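Local coordinates for conserved hypothetical secreted protein (Helicobacter pylori, PDB 4RNZ) that determines cell shape and is probably a zinc-dependent M23B metallopeptidase that cuts peptidoglycan, at residues 87-92 and 143-148; 112-117 and 152-157. One frame throughout, in Å; residues are numbered along the deposited sequence.

In the fold
From the N terminus the chain builds a five-stranded antiparallel sheet, the last strand of which is 76-83, and then enters strand 87-96 of a second antiparallel sheet. Helices 101-109, 112-121 and 126-129 follow before strand 136-146 returns alongside 87-96; contact 1 closes this 50-residue loop. The chain turns through 149-151 into strand 153-163, where contact 2 lays the start of helix 112-121 against the sheet and closes a loop of 34 residues. The segments alternate along the chain, so the two loops cross. Strands 136-146 and 153-163 are neighbours, and Arg143 NH1 of contact 1 packs 3.8 Å from Pro154 CB of contact 2.

Contact 1 (87-92 and 143-148); sequences TRKEKT and RDYRVG. With PO4 (phosphate ion), chain G.
Lys89 lies across the ring of Tyr145 on one face of an antiparallel β-ladder, which ties strand 87-96 to the end of strand 136-146, the latter within the Csd3 second domain, at the surface and away from the metal sites. Two hydrogen-bonded pairs, Thr87 with Tyr145 and Lys89 with Arg143, flank the non-hydrogen-bonded pair of Arg88 and Asp144; Lys89 N reaches Arg143 O at 3.0 Å. The Lys89 chain, extended beyond CG, crosses the tyrosine side chain at about a right angle and sets CE over the ring centre, 3.7 Å from the Tyr145 centroid, in a CH-pi contact. Its NZ adds a cation-pi contact over the same face. Thr87 O instead meets the ring at its edge.

Two lysines hold a phosphate, probably from the crystallisation liquor: Lys89 NZ donates to PO4 O3 at 2.8 Å and Lys91 NZ to PO4 O4 at 3.1 Å. Arg143, on this face too, turns its guanidinium to Asp111 in a salt bridge beyond the ladder.

On the other face Arg88 and Asp144 run side by side in the same direction. The arginine chain bends at chi3 (-78°), bringing its guanidinium nearly coplanar with the carboxylate, the planes 24° apart. The grip is side-on and bidentate, through the syn lone pairs of both oxygens: Arg88 NE to Asp144 OD1 is 2.6 Å, and Arg88 NH2 to Asp144 OD2 3.0 Å.

Contact 2 (112-117 and 152-157); sequences PLLANQ and GQPTIK
Gln117 reaches from helix 112-121 down to strand 153-163 and spends both hydrogens of its amide nitrogen there. Gln117 NE2 donates to Pro154 O at 2.8 Å and to Gln153 OE1 at 3.0 Å, both acceptors lying almost exactly in the Gln117 amide plane. The two bonds therefore fix the rotation of that amide, although its nitrogen stands above the Pro154 carbonyl plane by 41°. The Gln153 amide lies nearly coplanar with it, 28° away. A water links the amide's oxygen, Gln117 OE1, to the strand backbone at Ile156 N. Pro154 O has a second donor in Arg309, from strand 309-311 of another sheet.

The close packing lies beneath this polar grip, among buried side chains. Pro154 presents its ring to the helix, with Pro154 CD 3.8 Å from Leu113 CB and Pro154 CG 4.1 Å from Leu114 CB. With chi1 at -178° the Leu114 branch swings toward the strand, and its CD1 meets Ile156 CG1 at 4.0 Å. The Ile156 and Gln117 side chains lie alongside, running opposite ways, Ile156 CD1 3.7 Å from Gln117 CB. Tyr141 and Ile139 of strand 136-146 continue this apolar layer.

Toward Gly152 the contact opens to solvent: Leu113 lies across the Gln153 chain, both only partly exposed, and a water joins Leu113 O to Gln153 OE1. Apolar residues facing the strand, with polar ones bridging above them, make this a helix packed on one face of an antiparallel sheet, within the Csd3 second domain.

Contact 1 (87-92 and 143-148)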
ATOM      1  N   THR A  87     -16.564   1.566   4.342  1.00 27.84           N
ATOM      2  CA  THR A  87     -16.687   1.899   5.754  1.00 32.36           C
ATOM      3  C   THR A  87     -15.360   1.571   6.457  1.00 30.04           C
ATOM      4  O   THR A  87     -14.687   0.595   6.113  1.00 29.97           O
ATOM      5  CB  THR A  87     -17.871   1.130   6.389  1.00 33.89           C
ATOM      6  OG1 THR A  87     -19.079   1.566   5.756  1.00 36.34           O
ATOM      7  CG2 THR A  87     -17.994   1.436   7.855  1.00 38.12           C
ATOM      8  N   ARG A  88     -14.979   2.397   7.420  1.00 31.23           N
ATOM      9  CA  ARG A  88     -13.712   2.215   8.123  1.00 32.77           C
ATOM     10  C   ARG A  88     -13.983   1.883   9.590  1.00 33.67           C
ATOM     11  O   ARG A  88     -14.754   2.580  10.226  1.00 36.32           O
ATOM     12  CB  ARG A  88     -12.899   3.489   7.950  1.00 35.28           C
ATOM     13  CG  ARG A  88     -11.536   3.502   8.594  1.00 37.33           C
ATOM     14  CD  ARG A  88     -10.743   4.666   8.028  1.00 38.45           C
ATOM     15  NE  ARG A  88     -10.251   4.298   6.710  1.00 39.79           N
ATOM     16  CZ  ARG A  88      -9.773   5.146   5.807  1.00 43.54           C
ATOM     17  NH1 ARG A  88      -9.726   6.446   6.053  1.00 43.78           N
ATOM     18  NH2 ARG A  88      -9.336   4.683   4.641  1.00 45.06           N
ATOM     19  N   LYS A  89     -13.415   0.797  10.108  1.00 31.63           N
ATOM     20  CA  LYS A  89     -13.510   0.474  11.539  1.00 32.92           C
ATOM     21  C   LYS A  89     -12.143   0.630  12.217  1.00 34.80           C
ATOM     22  O   LYS A  89     -11.131   0.202  11.669  1.00 32.32           O
ATOM     23  CB  LYS A  89     -13.928  -0.965  11.756  1.00 36.03           C
ATOM     24  CG  LYS A  89     -15.232  -1.381  11.107  1.00 40.50           C
ATOM     25  CD  LYS A  89     -15.553  -2.803  11.524  1.00 41.96           C
ATOM     26  CE  LYS A  89     -16.736  -3.368  10.760  1.00 48.01           C
ATOM     27  NZ  LYS A  89     -17.138  -4.661  11.389  1.00 51.12           N
ATOM     28  N   GLU A  90     -12.141   1.185  13.422  1.00 32.66           N
ATOM     29  CA  GLU A  90     -10.925   1.342  14.215  1.00 32.21           C
ATOM     30  C   GLU A  90     -10.969   0.397  15.399  1.00 34.22           C
ATOM     31  O   GLU A  90     -12.012   0.243  16.048  1.00 31.64           O
ATOM     32  CB  GLU A  90     -10.817   2.783  14.685  1.00 33.97           C
ATOM     33  CG  GLU A  90      -9.516   3.143  15.394  1.00 35.48           C
ATOM     34  CD  GLU A  90      -9.550   4.550  15.921  1.00 36.91           C
ATOM     35  OE1 GLU A  90     -10.548   4.910  16.578  1.00 40.79           O
ATOM     36  OE2 GLU A  90      -8.599   5.297  15.664  1.00 42.21           O
ATOM     37  N   LYS A  91      -9.831  -0.240  15.671  1.00 34.94           N
ATOM     38  CA  LYS A  91      -9.665  -1.134  16.820  1.00 33.63           C
ATOM     39  C   LYS A  91      -8.385  -0.811  17.559  1.00 31.35           C
ATOM     40  O   LYS A  91      -7.444  -0.248  16.983  1.00 27.94           O
ATOM     41  CB  LYS A  91      -9.596  -2.598  16.396  1.00 34.79           C
ATOM     42  CG  LYS A  91     -10.890  -3.110  15.789  1.00 40.23           C
ATOM     43  CD  LYS A  91     -10.998  -4.623  15.833  1.00 44.96           C
ATOM     44  CE  LYS A  91     -12.454  -5.060  15.720  1.00 47.83           C
ATOM     45  NZ  LYS A  91     -13.074  -4.492  14.492  1.00 47.81           N
ATOM     46  N   THR A  92      -8.354  -1.221  18.826  1.00 29.19           N
ATOM     47  CA  THR A  92      -7.139  -1.182  19.622  1.00 29.27           C
ATOM     48  C   THR A  92      -6.759  -2.553  20.127  1.00 29.00           C
ATOM     49  O   THR A  92      -7.482  -3.169  20.927  1.00 30.66           O
ATOM     50  CB  THR A  92      -7.296  -0.239  20.810  1.00 30.47           C
ATOM     51  OG1 THR A  92      -7.636   1.060  20.325  1.00 29.43           O
ATOM     52  CG2 THR A  92      -5.989  -0.146  21.614  1.00 32.51           C
ATOM     53  N   ARG A 143      -9.320  -0.592   9.444  1.00 29.54           N
ATOM     54  CA  ARG A 143      -9.492  -1.530   8.333  1.00 30.94           C
ATOM     55  C   ARG A 143     -10.667  -0.985   7.515  1.00 31.07           C
ATOM     56  O   ARG A 143     -11.575  -0.346   8.099  1.00 29.11           O
ATOM     57  CB  ARG A 143      -9.806  -2.882   8.927  1.00 35.73           C
ATOM     58  CG  ARG A 143      -9.190  -4.078   8.273  1.00 42.43           C
ATOM     59  CD  ARG A 143      -9.775  -5.375   8.864  1.00 45.99           C
ATOM     60  NE  ARG A 143      -9.160  -5.907  10.100  1.00 47.03           N
ATOM     61  CZ  ARG A 143      -7.912  -6.382  10.198  1.00 51.16           C
ATOM     62  NH1 ARG A 143      -7.102  -6.324   9.158  1.00 47.75           N
ATOM     63  NH2 ARG A 143      -7.454  -6.893  11.356  1.00 53.27           N
ATOM     64  N   ASP A 144     -10.637  -1.175   6.193  1.00 27.03           N
ATOM     65  CA  ASP A 144     -11.710  -0.661   5.333  1.00 29.77           C
ATOM     66  C   ASP A 144     -12.607  -1.822   4.894  1.00 28.50           C
ATOM     67  O   ASP A 144     -12.117  -2.918   4.641  1.00 28.03           O
ATOM     68  CB  ASP A 144     -11.161   0.091   4.127  1.00 30.56           C
ATOM     69  CG  ASP A 144     -10.483   1.391   4.485  1.00 32.75           C
ATOM     70  OD1 ASP A 144     -10.706   1.957   5.560  1.00 35.37           O
ATOM     71  OD2 ASP A 144      -9.733   1.881   3.639  1.00 37.39           O
ATOM     72  N   TYR A 145     -13.911  -1.567   4.825  1.00 26.96           N
ATOM     73  CA  TYR A 145     -14.907  -2.614   4.570  1.00 27.96           C
ATOM     74  C   TYR A 145     -15.854  -2.216   3.442  1.00 27.40           C
ATOM     75  O   TYR A 145     -16.263  -1.061   3.354  1.00 27.00           O
ATOM     76  CB  TYR A 145     -15.764  -2.837   5.817  1.00 28.83           C
ATOM     77  CG  TYR A 145     -15.006  -3.431   6.966  1.00 30.04           C
ATOM     78  CD1 TYR A 145     -14.205  -2.634   7.790  1.00 33.29           C
ATOM     79  CD2 TYR A 145     -15.082  -4.775   7.243  1.00 30.22           C
ATOM     80  CE1 TYR A 145     -13.498  -3.187   8.857  1.00 33.48           C
ATOM     81  CE2 TYR A 145     -14.382  -5.337   8.314  1.00 33.15           C
ATOM     82  CZ  TYR A 145     -13.590  -4.542   9.107  1.00 34.84           C
ATOM     83  OH  TYR A 145     -12.894  -5.111  10.174  1.00 37.13           O
ATOM     84  N   ARG A 146     -16.206  -3.198   2.619  1.00 29.46           N
ATOM     85  CA  ARG A 146     -17.218  -3.047   1.570  1.00 32.09           C
ATOM     86  C   ARG A 146     -18.262  -4.101   1.793  1.00 31.65           C
ATOM     87  O   ARG A 146     -17.941  -5.294   1.836  1.00 33.11           O
ATOM     88  CB  ARG A 146     -16.625  -3.291   0.190  1.00 32.68           C
ATOM     89  CG  ARG A 146     -15.814  -2.153  -0.299  1.00 34.04           C
ATOM     90  CD  ARG A 146     -15.235  -2.534  -1.638  1.00 33.69           C
ATOM     91  NE  ARG A 146     -16.206  -2.331  -2.711  1.00 30.74           N
ATOM     92  CZ  ARG A 146     -15.872  -2.291  -3.988  1.00 30.43           C
ATOM     93  NH1 ARG A 146     -14.592  -2.421  -4.322  1.00 29.37           N
ATOM     94  NH2 ARG A 146     -16.801  -2.075  -4.924  1.00 28.51           N
ATOM     95  N   VAL A 147     -19.493  -3.644   1.900  1.00 36.71           N
ATOM     96  CA  VAL A 147     -20.638  -4.436   2.372  1.00 43.09           C
ATOM     97  C   VAL A 147     -20.240  -5.488   3.401  1.00 40.51           C
ATOM     98  O   VAL A 147     -20.395  -6.686   3.209  1.00 40.59           O
ATOM     99  CB  VAL A 147     -21.482  -4.997   1.208  1.00 48.92           C
ATOM    100  CG1 VAL A 147     -20.698  -6.006   0.372  1.00 50.03           C
ATOM    101  CG2 VAL A 147     -22.801  -5.580   1.732  1.00 50.62           C
ATOM    102  N   GLY A 148     -19.660  -4.986   4.482  1.00 43.25           N
ATOM    103  CA  GLY A 148     -19.354  -5.787   5.648  1.00 43.14           C
ATOM    104  C   GLY A 148     -18.035  -6.513   5.578  1.00 43.66           C
ATOM    105  O   GLY A 148     -17.629  -7.097   6.566  1.00 47.47           O
TER
HETATM  106  P   PO4 G 506     -14.715  -7.439  11.826  1.00 66.39           P
HETATM  107  O1  PO4 G 506     -13.440  -7.231  11.020  1.00 57.91           O
HETATM  108  O2  PO4 G 506     -14.742  -8.884  12.269  1.00 74.24           O
HETATM  109  O3  PO4 G 506     -15.952  -7.138  11.008  1.00 68.89           O
HETATM  110  O4  PO4 G 506     -14.806  -6.550  13.044  1.00 62.52           O

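Contact 2 (112-117 and 152-157)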
ATOM      1  N   PRO A 112      -2.334 -11.852   9.517  1.00 32.26           N
ATOM      2  CA  PRO A 112      -0.949 -11.760   9.066  1.00 31.98           C
ATOM      3  C   PRO A 112      -0.579 -10.404   8.471  1.00 31.73           C
ATOM      4  O   PRO A 112       0.560  -9.980   8.585  1.00 30.95           O
ATOM      5  CB  PRO A 112      -0.839 -12.888   8.038  1.00 32.52           C
ATOM      6  CG  PRO A 112      -1.889 -13.871   8.449  1.00 35.32           C
ATOM      7  CD  PRO A 112      -3.028 -13.022   8.938  1.00 34.50           C
ATOM      8  N   LEU A 113      -1.533  -9.709   7.869  1.00 33.18           N
ATOM      9  CA  LEU A 113      -1.248  -8.419   7.248  1.00 30.95           C
ATOM     10  C   LEU A 113      -0.830  -7.402   8.303  1.00 30.41           C
ATOM     11  O   LEU A 113       0.170  -6.711   8.129  1.00 27.37           O
ATOM     12  CB  LEU A 113      -2.454  -7.912   6.468  1.00 32.55           C
ATOM     13  CG  LEU A 113      -2.896  -8.854   5.335  1.00 32.93           C
ATOM     14  CD1 LEU A 113      -4.222  -8.384   4.756  1.00 35.53           C
ATOM     15  CD2 LEU A 113      -1.862  -8.954   4.238  1.00 33.63           C
ATOM     16  N   LEU A 114      -1.601  -7.328   9.390  1.00 28.00           N
ATOM     17  CA  LEU A 114      -1.313  -6.425  10.504  1.00 28.30           C
ATOM     18  C   LEU A 114       0.015  -6.802  11.157  1.00 28.07           C
ATOM     19  O   LEU A 114       0.815  -5.919  11.499  1.00 25.41           O
ATOM     20  CB  LEU A 114      -2.435  -6.458  11.548  1.00 26.94           C
ATOM     21  CG  LEU A 114      -2.297  -5.536  12.750  1.00 28.53           C
ATOM     22  CD1 LEU A 114      -2.379  -4.079  12.351  1.00 30.33           C
ATOM     23  CD2 LEU A 114      -3.372  -5.834  13.782  1.00 30.34           C
ATOM     24  N   ALA A 115       0.227  -8.104  11.346  1.00 27.85           N
ATOM     25  CA  ALA A 115       1.439  -8.602  11.992  1.00 28.39           C
ATOM     26  C   ALA A 115       2.655  -8.214  11.161  1.00 30.00           C
ATOM     27  O   ALA A 115       3.633  -7.692  11.694  1.00 28.73           O
ATOM     28  CB  ALA A 115       1.349 -10.106  12.165  1.00 29.98           C
ATOM     29  N   ASN A 116       2.583  -8.409   9.847  1.00 29.50           N
ATOM     30  CA  ASN A 116       3.688  -8.021   8.943  1.00 29.25           C
ATOM     31  C   ASN A 116       3.963  -6.524   8.940  1.00 28.32           C
ATOM     32  O   ASN A 116       5.125  -6.104   8.867  1.00 25.50           O
ATOM     33  CB  ASN A 116       3.392  -8.400   7.483  1.00 31.57           C
ATOM     34  CG  ASN A 116       3.369  -9.879   7.240  1.00 35.25           C
ATOM     35  OD1 ASN A 116       3.892 -10.685   8.019  1.00 37.70           O
ATOM     36  ND2 ASN A 116       2.790 -10.253   6.108  1.00 36.42           N
ATOM     37  N   GLN A 117       2.896  -5.720   8.977  1.00 26.51           N
ATOM     38  CA  GLN A 117       3.037  -4.270   9.073  1.00 25.88           C
ATOM     39  C   GLN A 117       3.769  -3.862  10.346  1.00 28.82           C
ATOM     40  O   GLN A 117       4.637  -2.996  10.306  1.00 28.88           O
ATOM     41  CB  GLN A 117       1.693  -3.565   9.063  1.00 26.47           C
ATOM     42  CG  GLN A 117       1.038  -3.578   7.721  1.00 26.48           C
ATOM     43  CD  GLN A 117      -0.228  -2.744   7.639  1.00 25.56           C
ATOM     44  OE1 GLN A 117      -0.540  -1.944   8.503  1.00 27.82           O
ATOM     45  NE2 GLN A 117      -0.934  -2.914   6.561  1.00 27.80           N
ATOM     46  N   GLY A 152      -8.289  -4.941   1.106  1.00 30.02           N
ATOM     47  CA  GLY A 152      -7.019  -4.234   1.104  1.00 29.58           C
ATOM     48  C   GLY A 152      -6.256  -4.605   2.367  1.00 29.33           C
ATOM     49  O   GLY A 152      -6.362  -5.716   2.858  1.00 31.71           O
ATOM     50  N   GLN A 153      -5.539  -3.657   2.934  1.00 30.36           N
ATOM     51  CA  GLN A 153      -4.731  -3.944   4.108  1.00 28.90           C
ATOM     52  C   GLN A 153      -5.165  -2.996   5.193  1.00 29.13           C
ATOM     53  O   GLN A 153      -5.754  -1.959   4.921  1.00 28.23           O
ATOM     54  CB  GLN A 153      -3.228  -3.762   3.801  1.00 29.56           C
ATOM     55  CG  GLN A 153      -2.604  -4.894   2.958  1.00 28.27           C
ATOM     56  CD  GLN A 153      -1.089  -5.042   3.152  1.00 29.90           C
ATOM     57  OE1 GLN A 153      -0.549  -4.816   4.230  1.00 29.51           O
ATOM     58  NE2 GLN A 153      -0.408  -5.446   2.100  1.00 26.94           N
ATOM     59  N   PRO A 154      -4.825  -3.325   6.437  1.00 28.77           N
ATOM     60  CA  PRO A 154      -5.096  -2.378   7.505  1.00 28.29           C
ATOM     61  C   PRO A 154      -4.140  -1.202   7.468  1.00 27.85           C
ATOM     62  O   PRO A 154      -3.143  -1.196   6.714  1.00 25.68           O
ATOM     63  CB  PRO A 154      -4.899  -3.227   8.772  1.00 28.80           C
ATOM     64  CG  PRO A 154      -3.939  -4.286   8.370  1.00 29.53           C
ATOM     65  CD  PRO A 154      -4.281  -4.607   6.935  1.00 28.73           C
ATOM     66  N   THR A 155      -4.446  -0.204   8.278  1.00 27.53           N
ATOM     67  CA  THR A 155      -3.611   0.942   8.439  1.00 28.20           C
ATOM     68  C   THR A 155      -3.334   1.117   9.934  1.00 30.94           C
ATOM     69  O   THR A 155      -4.290   1.239  10.741  1.00 30.29           O
ATOM     70  CB  THR A 155      -4.292   2.194   7.849  1.00 30.16           C
ATOM     71  OG1 THR A 155      -4.528   1.982   6.456  1.00 31.34           O
ATOM     72  CG2 THR A 155      -3.431   3.417   7.998  1.00 30.00           C
ATOM     73  N   ILE A 156      -2.048   1.124  10.307  1.00 27.69           N
ATOM     74  CA  ILE A 156      -1.661   1.401  11.690  1.00 28.25           C
ATOM     75  C   ILE A 156      -1.660   2.885  11.949  1.00 29.35           C
ATOM     76  O   ILE A 156      -0.938   3.623  11.289  1.00 29.67           O
ATOM     77  CB  ILE A 156      -0.261   0.837  11.998  1.00 28.36           C
ATOM     78  CG1 ILE A 156      -0.321  -0.691  11.977  1.00 28.71           C
ATOM     79  CG2 ILE A 156       0.253   1.376  13.329  1.00 27.53           C
ATOM     80  CD1 ILE A 156       1.044  -1.353  12.018  1.00 29.23           C
ATOM     81  N   LYS A 157      -2.484   3.334  12.888  1.00 27.84           N
ATOM     82  CA  LYS A 157      -2.523   4.741  13.265  1.00 29.34           C
ATOM     83  C   LYS A 157      -1.518   5.059  14.368  1.00 26.42           C
ATOM     84  O   LYS A 157      -0.910   6.117  14.369  1.00 25.66           O
ATOM     85  CB  LYS A 157      -3.926   5.142  13.749  1.00 32.90           C
ATOM     86  CG  LYS A 157      -5.065   4.809  12.790  1.00 36.02           C
ATOM     87  CD  LYS A 157      -4.794   5.232  11.349  1.00 40.88           C
ATOM     88  CE  LYS A 157      -4.535   6.722  11.197  1.00 47.01           C
ATOM     89  NZ  LYS A 157      -5.663   7.562  11.690  1.00 52.07           N
TER
HETATM   90  O   HOH W   1       1.171  -6.375   5.542  1.00 27.36           O
HETATM   91  O   HOH W   2       0.075   0.683   8.343  1.00 30.02           O